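Long-range contacts in tumor necrosis factor receptor superfamily member 11B (Mus musculus, PDB 4E4D), which acts as a secreted decoy receptor for the cytokine RANKL, neutralising its role in osteoclast formation and inhibiting osteoclast activation: residues C23-L29 and T50-S56; H47-D51 and C76-N81; H9-E13 and L29-C33. All coordinates share one frame; numbering follows the deposited sequence.

In the fold
The three contacts lie in the first two cysteine-rich repeats of a helix-free receptor fragment: contact 3 within the first, contact 2 within the second, contact 1 between them. The centre of contact 1 is about 10 Å from that of contact 2, sharing Thr50 and Asp51, and about 12 Å from that of contact 3, sharing Leu29. Contacts 1 and 3 touch where Tyr10 CE2 lies 3.9 Å from Thr55 CG2, and Arg78 NH1 makes a weak hydrogen bond to Gly26 O between contacts 1 and 2. Contacts 2 and 3 stay about 7 Å apart at their nearest atoms. Chains of another protein pack on contacts 1 and 2 but not 3, consistent with a ligand-binding region there.

Contact 1: residues C23-L29 and T50-S56; sequences CAPGTYL and TDSWHTS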
loop_
_atom_site.group_PDB
_atom_site.type_symbol
_atom_site.label_atom_id
_atom_site.label_comp_id
_atom_site.label_asym_id
_atom_site.label_seq_id
_atom_site.Cartn_x
_atom_site.Cartn_y
_atom_site.Cartn_z
ATOM N N CYS B 23 -17.085 -25.600 -22.949
ATOM C CA CYS B 23 -16.017 -25.418 -23.923
ATOM C C CYS B 23 -14.782 -26.211 -23.520
ATOM O O CYS B 23 -14.377 -26.203 -22.359
ATOM C CB CYS B 23 -15.670 -23.936 -24.077
ATOM S SG CYS B 23 -16.859 -23.009 -25.074
ATOM N N ALA B 24 -14.194 -26.903 -24.489
ATOM C CA ALA B 24 -13.020 -27.727 -24.241
ATOM C C ALA B 24 -11.792 -26.853 -24.017
ATOM O O ALA B 24 -11.798 -25.670 -24.355
ATOM C CB ALA B 24 -12.788 -28.669 -25.411
ATOM N N PRO B 25 -10.733 -27.436 -23.439
ATOM C CA PRO B 25 -9.478 -26.697 -23.280
ATOM C C PRO B 25 -8.951 -26.222 -24.628
ATOM O O PRO B 25 -9.117 -26.917 -25.630
ATOM C CB PRO B 25 -8.536 -27.736 -22.668
ATOM C CG PRO B 25 -9.432 -28.731 -22.017
ATOM C CD PRO B 25 -10.652 -28.793 -22.876
ATOM N N GLY B 26 -8.324 -25.051 -24.648
ATOM C CA GLY B 26 -7.833 -24.469 -25.881
ATOM C C GLY B 26 -8.834 -23.534 -26.530
ATOM O O GLY B 26 -8.532 -22.907 -27.544
ATOM N N THR B 27 -10.026 -23.437 -25.950
ATOM C CA THR B 27 -11.072 -22.583 -26.500
ATOM C C THR B 27 -11.780 -21.806 -25.398
ATOM O O THR B 27 -11.647 -22.128 -24.217
ATOM C CB THR B 27 -12.133 -23.406 -27.265
ATOM O OG1 THR B 27 -12.921 -24.160 -26.336
ATOM C CG2 THR B 27 -11.474 -24.354 -28.253
ATOM N N TYR B 28 -12.531 -20.783 -25.794
ATOM C CA TYR B 28 -13.354 -20.023 -24.862
ATOM C C TYR B 28 -14.780 -19.940 -25.393
ATOM O O TYR B 28 -15.010 -20.065 -26.594
ATOM C CB TYR B 28 -12.788 -18.616 -24.660
ATOM C CG TYR B 28 -12.878 -17.736 -25.887
ATOM C CD1 TYR B 28 -13.995 -16.940 -26.114
ATOM C CD2 TYR B 28 -11.848 -17.702 -26.819
ATOM C CE1 TYR B 28 -14.084 -16.135 -27.235
ATOM C CE2 TYR B 28 -11.929 -16.899 -27.943
ATOM C CZ TYR B 28 -13.048 -16.119 -28.146
ATOM O OH TYR B 28 -13.133 -15.319 -29.262
ATOM N N LEU B 29 -15.730 -19.727 -24.490
ATOM C CA LEU B 29 -17.140 -19.652 -24.859
ATOM C C LEU B 29 -17.462 -18.292 -25.465
ATOM O O LEU B 29 -17.275 -17.260 -24.825
ATOM C CB LEU B 29 -18.011 -19.898 -23.626
ATOM C CG LEU B 29 -19.507 -20.116 -23.857
ATOM C CD1 LEU B 29 -20.128 -20.766 -22.633
ATOM C CD2 LEU B 29 -20.221 -18.811 -24.176
ATOM N N THR B 50 -6.453 -22.250 -21.920
ATOM C CA THR B 50 -7.476 -22.832 -21.062
ATOM C C THR B 50 -7.109 -24.296 -20.840
ATOM O O THR B 50 -6.764 -25.001 -21.788
ATOM C CB THR B 50 -8.879 -22.724 -21.695
ATOM O OG1 THR B 50 -9.343 -21.372 -21.619
ATOM C CG2 THR B 50 -9.863 -23.622 -20.975
ATOM N N ASP B 51 -7.175 -24.752 -19.593
ATOM C CA ASP B 51 -6.664 -26.075 -19.242
ATOM C C ASP B 51 -7.714 -26.988 -18.610
ATOM O O ASP B 51 -7.372 -27.910 -17.869
ATOM C CB ASP B 51 -5.475 -25.933 -18.289
ATOM C CG ASP B 51 -5.816 -25.131 -17.048
ATOM O OD1 ASP B 51 -7.014 -25.050 -16.702
ATOM O OD2 ASP B 51 -4.887 -24.580 -16.419
ATOM N N SER B 52 -8.985 -26.735 -18.903
ATOM C CA SER B 52 -10.064 -27.566 -18.379
ATOM C C SER B 52 -11.394 -27.206 -19.026
ATOM O O SER B 52 -11.501 -26.199 -19.724
ATOM C CB SER B 52 -10.173 -27.402 -16.862
ATOM O OG SER B 52 -10.519 -26.072 -16.517
ATOM N N TRP B 53 -12.405 -28.036 -18.791
ATOM C CA TRP B 53 -13.754 -27.746 -19.260
ATOM C C TRP B 53 -14.340 -26.632 -18.404
ATOM O O TRP B 53 -14.340 -26.717 -17.176
ATOM C CB TRP B 53 -14.627 -28.998 -19.193
ATOM C CG TRP B 53 -14.109 -30.118 -20.043
ATOM C CD1 TRP B 53 -13.232 -31.093 -19.667
ATOM C CD2 TRP B 53 -14.431 -30.375 -21.416
ATOM N NE1 TRP B 53 -12.990 -31.943 -20.719
ATOM C CE2 TRP B 53 -13.713 -31.524 -21.804
ATOM C CE3 TRP B 53 -15.256 -29.747 -22.353
ATOM C CZ2 TRP B 53 -13.796 -32.058 -23.089
ATOM C CZ3 TRP B 53 -15.337 -30.278 -23.628
ATOM C CH2 TRP B 53 -14.611 -31.421 -23.984
ATOM N N HIS B 54 -14.836 -25.587 -19.054
ATOM C CA HIS B 54 -15.208 -24.367 -18.352
ATOM C C HIS B 54 -16.399 -23.680 -19.007
ATOM O O HIS B 54 -16.946 -24.165 -19.997
ATOM C CB HIS B 54 -14.019 -23.411 -18.349
ATOM C CG HIS B 54 -13.602 -22.977 -19.717
ATOM N ND1 HIS B 54 -13.647 -21.663 -20.127
ATOM C CD2 HIS B 54 -13.153 -23.686 -20.781
ATOM C CE1 HIS B 54 -13.234 -21.577 -21.379
ATOM N NE2 HIS B 54 -12.928 -22.792 -21.799
ATOM N N THR B 55 -16.789 -22.541 -18.442
ATOM C CA THR B 55 -17.883 -21.741 -18.979
ATOM C C THR B 55 -17.448 -20.297 -19.239
ATOM O O THR B 55 -18.207 -19.506 -19.797
ATOM C CB THR B 55 -19.084 -21.743 -18.009
ATOM O OG1 THR B 55 -19.432 -23.093 -17.682
ATOM C CG2 THR B 55 -20.293 -21.056 -18.627
ATOM N N SER B 56 -16.226 -19.957 -18.842
ATOM C CA SER B 56 -15.723 -18.595 -19.017
ATOM C C SER B 56 -15.784 -18.158 -20.474
ATOM O O SER B 56 -15.524 -18.945 -21.383
ATOM C CB SER B 56 -14.285 -18.475 -18.507
ATOM O OG SER B 56 -13.803 -17.151 -18.654
#
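Cys23 pairs with His54 in a single antiparallel bridge, a hydrogen-bonded pair through which the first cysteine-rich repeat of this TNF-receptor fold meets a loop of the second. Cys23 N donates to His54 O at 3.3 Å; the return bond from His54 N to Cys23 O is weak. The same carbonyl receives a CA-H...O contact from Trp53, and the disulfide to Cys41 anchors Cys23 on its own repeat.

Next, Ala24 sits over one face of the Trp53 indole in a CH-pi contact, its CA 3.8 Å from the centroid of the six-membered ring and 27° off the normal. Pro25 CD lies over that face too, while Pro25 CB and CG rest on the backbone from Thr50 to Ser52.

A type II turn runs from Ala24 to Thr27, with Gly26 at the position where a positive phi (93°) is needed. Thr27 OG1 donates to Ala24 O at 2.7 Å, and Thr27 N reaches that oxygen from the same face of its plane. Gly26 N reaches Thr50 O only weakly.

Thr27 O then accepts from His54 NE2 at 2.8 Å. The oxygen lies close to the imidazole plane; with His54 CG between the backbone N and the carbonyl carbon (chi1 63°), the imidazole edge faces Thr27 O.

Finally, Leu29 N bonds to Ser56 O at 3.2 Å. The side chains of Leu29 and Thr55 run alongside each other in the same direction, with Leu29 CD1 4.0 Å from Thr55 CG2.

Contact 2: residues H47-D51 and C76-N81; sequences HSYTD and CNRTHN
Thr50 N donates to Arg78 O at 2.9 Å, a fairly straight bond (158° at the hydrogen). A second link runs the other way: Thr79 CA makes a CA-H...O contact of 3.4 Å with Thr50 O.

Tyr49 supplies most of the side-chain contact. Its ring lies flat against the chain at His80 and Asn81, with Asn81 N 3.7 Å above the ring plane, over its centre, and His80 C nearer the rim of the same face. Asn81 CB approaches Tyr49 CZ to 3.4 Å, and the Asn81 amide is almost parallel to the phenol, the planes 8° apart. That amide is fixed from outside, as Asn81 ND2 is hydrogen-bonded to Ser63 O. The opposing loop is itself closed by a backbone bond from Asn77 N to His80 O, 3.0 Å long, and Cys76 ties it to Cys62 by a disulfide.

Within the second cysteine-rich repeat, residues 47-51 carry strand 48-49, which pairs antiparallel with strand 60-61 through a backbone bond of Tyr49 to Val60, whereas residues 76-81 form the loop between strands 70-74 and 83-86.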
loop_
_atom_site.group_PDB
_atom_site.type_symbol
_atom_site.label_atom_id
_atom_site.label_comp_id
_atom_site.label_asym_id
_atom_site.label_seq_id
_atom_site.Cartn_x
_atom_site.Cartn_y
_atom_site.Cartn_z
ATOM N N HIS B 47 -1.215 -15.896 -26.908
ATOM C CA HIS B 47 -0.782 -15.508 -25.566
ATOM C C HIS B 47 -1.880 -15.705 -24.522
ATOM O O HIS B 47 -2.007 -14.917 -23.586
ATOM C CB HIS B 47 -0.298 -14.056 -25.556
ATOM C CG HIS B 47 0.789 -13.778 -26.547
ATOM N ND1 HIS B 47 0.628 -12.911 -27.606
ATOM C CD2 HIS B 47 2.050 -14.263 -26.645
ATOM C CE1 HIS B 47 1.746 -12.868 -28.310
ATOM N NE2 HIS B 47 2.624 -13.681 -27.748
ATOM N N SER B 48 -2.665 -16.765 -24.683
ATOM C CA SER B 48 -3.697 -17.117 -23.714
ATOM C C SER B 48 -3.948 -18.618 -23.774
ATOM O O SER B 48 -3.453 -19.295 -24.675
ATOM C CB SER B 48 -4.989 -16.343 -23.989
ATOM O OG SER B 48 -5.497 -16.626 -25.281
ATOM N N TYR B 49 -4.712 -19.141 -22.822
ATOM C CA TYR B 49 -4.921 -20.582 -22.744
ATOM C C TYR B 49 -6.119 -20.964 -21.883
ATOM O O TYR B 49 -6.718 -20.127 -21.209
ATOM C CB TYR B 49 -3.671 -21.254 -22.173
ATOM C CG TYR B 49 -3.531 -21.084 -20.678
ATOM C CD1 TYR B 49 -2.896 -19.971 -20.142
ATOM C CD2 TYR B 49 -4.043 -22.030 -19.801
ATOM C CE1 TYR B 49 -2.771 -19.810 -18.778
ATOM C CE2 TYR B 49 -3.923 -21.877 -18.435
ATOM C CZ TYR B 49 -3.286 -20.764 -17.929
ATOM O OH TYR B 49 -3.157 -20.604 -16.569
ATOM N N THR B 50 -6.453 -22.250 -21.920
ATOM C CA THR B 50 -7.476 -22.832 -21.062
ATOM C C THR B 50 -7.109 -24.296 -20.840
ATOM O O THR B 50 -6.764 -25.001 -21.788
ATOM C CB THR B 50 -8.879 -22.724 -21.695
ATOM O OG1 THR B 50 -9.343 -21.372 -21.619
ATOM C CG2 THR B 50 -9.863 -23.622 -20.975
ATOM N N ASP B 51 -7.175 -24.752 -19.593
ATOM C CA ASP B 51 -6.664 -26.075 -19.242
ATOM C C ASP B 51 -7.714 -26.988 -18.610
ATOM O O ASP B 51 -7.372 -27.910 -17.869
ATOM C CB ASP B 51 -5.475 -25.933 -18.289
ATOM C CG ASP B 51 -5.816 -25.131 -17.048
ATOM O OD1 ASP B 51 -7.014 -25.050 -16.702
ATOM O OD2 ASP B 51 -4.887 -24.580 -16.419
ATOM N N CYS B 76 4.319 -21.322 -23.644
ATOM C CA CYS B 76 2.885 -21.093 -23.547
ATOM C C CYS B 76 2.134 -21.779 -24.684
ATOM O O CYS B 76 2.523 -21.680 -25.848
ATOM C CB CYS B 76 2.591 -19.593 -23.561
ATOM S SG CYS B 76 0.834 -19.192 -23.546
ATOM N N ASN B 77 1.057 -22.472 -24.335
ATOM C CA ASN B 77 0.218 -23.150 -25.316
ATOM C C ASN B 77 -1.251 -22.833 -25.052
ATOM O O ASN B 77 -1.603 -22.356 -23.974
ATOM C CB ASN B 77 0.455 -24.660 -25.254
ATOM C CG ASN B 77 0.012 -25.372 -26.513
ATOM O OD1 ASN B 77 -0.907 -24.930 -27.202
ATOM N ND2 ASN B 77 0.671 -26.485 -26.826
ATOM N N ARG B 78 -2.108 -23.090 -26.034
ATOM C CA ARG B 78 -3.536 -22.838 -25.870
ATOM C C ARG B 78 -4.151 -23.740 -24.800
ATOM O O ARG B 78 -5.244 -23.468 -24.309
ATOM C CB ARG B 78 -4.275 -23.016 -27.200
ATOM C CG ARG B 78 -3.938 -21.950 -28.233
ATOM C CD ARG B 78 -4.883 -21.982 -29.430
ATOM N NE ARG B 78 -4.854 -23.264 -30.134
ATOM C CZ ARG B 78 -5.749 -24.239 -29.982
ATOM N NH1 ARG B 78 -6.777 -24.105 -29.152
ATOM N NH2 ARG B 78 -5.618 -25.363 -30.674
ATOM N N THR B 79 -3.443 -24.806 -24.435
ATOM C CA THR B 79 -3.956 -25.758 -23.455
ATOM C C THR B 79 -3.291 -25.621 -22.084
ATOM O O THR B 79 -3.874 -26.003 -21.071
ATOM C CB THR B 79 -3.788 -27.210 -23.945
ATOM O OG1 THR B 79 -2.406 -27.471 -24.217
ATOM C CG2 THR B 79 -4.606 -27.447 -25.207
ATOM N N HIS B 80 -2.076 -25.080 -22.047
ATOM C CA HIS B 80 -1.353 -24.940 -20.785
ATOM C C HIS B 80 -0.608 -23.612 -20.673
ATOM O O HIS B 80 -0.241 -23.000 -21.676
ATOM C CB HIS B 80 -0.371 -26.100 -20.595
ATOM C CG HIS B 80 0.658 -26.207 -21.678
ATOM N ND1 HIS B 80 0.640 -27.208 -22.626
ATOM C CD2 HIS B 80 1.739 -25.442 -21.961
ATOM C CE1 HIS B 80 1.663 -27.054 -23.447
ATOM N NE2 HIS B 80 2.346 -25.989 -23.064
ATOM N N ASN B 81 -0.386 -23.181 -19.435
ATOM C CA ASN B 81 0.319 -21.936 -19.159
ATOM C C ASN B 81 1.825 -22.096 -19.308
ATOM O O ASN B 81 2.343 -23.213 -19.324
ATOM C CB ASN B 81 0.009 -21.467 -17.738
ATOM C CG ASN B 81 0.571 -20.090 -17.438
ATOM O OD1 ASN B 81 0.848 -19.306 -18.347
ATOM N ND2 ASN B 81 0.742 -19.789 -16.156
#

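Contact 3: residues H9-E13 and L29-C33; sequences HYDPE and LKQHC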
loop_
_atom_site.group_PDB
_atom_site.type_symbol
_atom_site.label_atom_id
_atom_site.label_comp_id
_atom_site.label_asym_id
_atom_site.label_seq_id
_atom_site.Cartn_x
_atom_site.Cartn_y
_atom_site.Cartn_z
ATOM N N HIS B 9 -21.596 -30.969 -19.194
ATOM C CA HIS B 9 -22.785 -30.146 -19.390
ATOM C C HIS B 9 -23.088 -29.183 -18.243
ATOM O O HIS B 9 -22.940 -29.521 -17.068
ATOM C CB HIS B 9 -23.997 -31.049 -19.617
ATOM C CG HIS B 9 -24.003 -31.731 -20.950
ATOM N ND1 HIS B 9 -24.422 -33.032 -21.120
ATOM C CD2 HIS B 9 -23.650 -31.286 -22.179
ATOM C CE1 HIS B 9 -24.321 -33.362 -22.396
ATOM N NE2 HIS B 9 -23.857 -32.319 -23.059
ATOM N N TYR B 10 -23.521 -27.979 -18.611
ATOM C CA TYR B 10 -24.061 -27.005 -17.667
ATOM C C TYR B 10 -25.412 -26.569 -18.230
ATOM O O TYR B 10 -25.964 -27.261 -19.082
ATOM C CB TYR B 10 -23.115 -25.812 -17.502
ATOM C CG TYR B 10 -23.078 -24.883 -18.693
ATOM C CD1 TYR B 10 -22.464 -25.266 -19.878
ATOM C CD2 TYR B 10 -23.649 -23.618 -18.631
ATOM C CE1 TYR B 10 -22.428 -24.422 -20.969
ATOM C CE2 TYR B 10 -23.615 -22.765 -19.717
ATOM C CZ TYR B 10 -23.004 -23.172 -20.882
ATOM O OH TYR B 10 -22.969 -22.329 -21.968
ATOM N N ASP B 11 -25.952 -25.439 -17.779
ATOM C CA ASP B 11 -27.260 -25.005 -18.275
ATOM C C ASP B 11 -27.594 -23.527 -18.043
ATOM O O ASP B 11 -27.689 -23.079 -16.901
ATOM C CB ASP B 11 -28.361 -25.869 -17.655
ATOM C CG ASP B 11 -28.216 -26.012 -16.151
ATOM O OD1 ASP B 11 -27.422 -25.258 -15.551
ATOM O OD2 ASP B 11 -28.902 -26.877 -15.567
ATOM N N PRO B 12 -27.773 -22.766 -19.137
ATOM C CA PRO B 12 -28.333 -21.411 -19.081
ATOM C C PRO B 12 -29.839 -21.420 -19.345
ATOM O O PRO B 12 -30.435 -22.496 -19.396
ATOM C CB PRO B 12 -27.598 -20.698 -20.215
ATOM C CG PRO B 12 -27.386 -21.766 -21.230
ATOM C CD PRO B 12 -27.214 -23.064 -20.467
ATOM N N GLU B 13 -30.443 -20.246 -19.511
ATOM C CA GLU B 13 -31.877 -20.158 -19.788
ATOM C C GLU B 13 -32.280 -18.815 -20.391
ATOM O O GLU B 13 -31.679 -17.781 -20.097
ATOM C CB GLU B 13 -32.683 -20.390 -18.506
ATOM C CG GLU B 13 -34.185 -20.186 -18.676
ATOM C CD GLU B 13 -34.920 -20.084 -17.354
ATOM O OE1 GLU B 13 -34.467 -20.704 -16.370
ATOM O OE2 GLU B 13 -35.949 -19.375 -17.298
ATOM N N LEU B 29 -15.730 -19.727 -24.490
ATOM C CA LEU B 29 -17.140 -19.652 -24.859
ATOM C C LEU B 29 -17.462 -18.292 -25.465
ATOM O O LEU B 29 -17.275 -17.260 -24.825
ATOM C CB LEU B 29 -18.011 -19.898 -23.626
ATOM C CG LEU B 29 -19.507 -20.116 -23.857
ATOM C CD1 LEU B 29 -20.128 -20.766 -22.633
ATOM C CD2 LEU B 29 -20.221 -18.811 -24.176
ATOM N N LYS B 30 -17.947 -18.290 -26.703
ATOM C CA LYS B 30 -18.302 -17.041 -27.370
ATOM C C LYS B 30 -19.816 -16.837 -27.432
ATOM O O LYS B 30 -20.295 -15.704 -27.402
ATOM C CB LYS B 30 -17.706 -16.986 -28.777
ATOM C CG LYS B 30 -17.713 -15.587 -29.368
ATOM C CD LYS B 30 -16.955 -15.517 -30.681
ATOM C CE LYS B 30 -16.706 -14.072 -31.095
ATOM N NZ LYS B 30 -17.961 -13.275 -31.184
ATOM N N GLN B 31 -20.564 -17.933 -27.525
ATOM C CA GLN B 31 -22.024 -17.868 -27.526
ATOM C C GLN B 31 -22.637 -19.120 -26.907
ATOM O O GLN B 31 -22.291 -20.242 -27.276
ATOM C CB GLN B 31 -22.556 -17.674 -28.948
ATOM C CG GLN B 31 -22.265 -16.303 -29.528
ATOM C CD GLN B 31 -22.975 -16.057 -30.845
ATOM O OE1 GLN B 31 -23.399 -16.993 -31.524
ATOM N NE2 GLN B 31 -23.111 -14.788 -31.210
ATOM N N HIS B 32 -23.555 -18.914 -25.968
ATOM C CA HIS B 32 -24.221 -20.014 -25.282
ATOM C C HIS B 32 -24.984 -20.890 -26.261
ATOM O O HIS B 32 -25.285 -20.475 -27.380
ATOM C CB HIS B 32 -25.196 -19.473 -24.241
ATOM C CG HIS B 32 -24.531 -18.801 -23.082
ATOM N ND1 HIS B 32 -24.319 -19.435 -21.878
ATOM C CD2 HIS B 32 -24.029 -17.551 -22.943
ATOM C CE1 HIS B 32 -23.716 -18.606 -21.045
ATOM N NE2 HIS B 32 -23.528 -17.455 -21.667
ATOM N N CYS B 33 -25.306 -22.101 -25.828
ATOM C CA CYS B 33 -26.084 -23.010 -26.649
ATOM C C CYS B 33 -27.528 -22.543 -26.728
ATOM O O CYS B 33 -28.153 -22.251 -25.708
ATOM C CB CYS B 33 -26.042 -24.419 -26.067
ATOM S SG CYS B 33 -26.713 -24.533 -24.393
#
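Tyr10 and Pro12 reach Leu29, His32 and Cys33 through side chains alone, for no backbone hydrogen bond joins the two segments and their closest CA atoms, those of Pro12 and His32, are 7.6 Å apart.

The Tyr10 side chain reaches across with its hydroxyl. A chi1 of 72° sets the Tyr10 ring over its own backbone, N on one side and C on the other, and the ring carries its hydroxyl over to Leu29 and His32. Tyr10 OH accepts a hydrogen bond from His32 ND1, 3.2 Å long; with an angle of only 122° at the hydrogen it is weak. The nitrogen comes in at the edge of the phenol, near its plane, and the two side chains are roughly perpendicular.

Leu29 meets the same end of the tyrosine from the opposite direction, its CD1 branch 4.1 Å from Tyr10 CZ. The other branch, CD2, turns to His32 and lies over one face of the imidazole, near the rim. One leucine thus touches both residues of the weak bond.

Disulfides and short strand pairs build the cysteine-rich repeat to which both segments belong. Strand 9-10 runs antiparallel to strand 20-21, with Tyr10 bonded to Cys20 through the backbone, and strand 27-31 pairs with strand 40-43. Cys20 is also the disulfide partner of Cys33, which ties strand 20-21 to the loop that follows strand 27-31, beside this contact.

Pro12 fills in next to that disulfide. Its CD is 4.2 Å from Cys33 SG, an apolar contact. On the imidazole side, Pro12 and His32 pass one another, heading opposite ways, and Pro12 CB comes within 3.9 Å of His32 ND1.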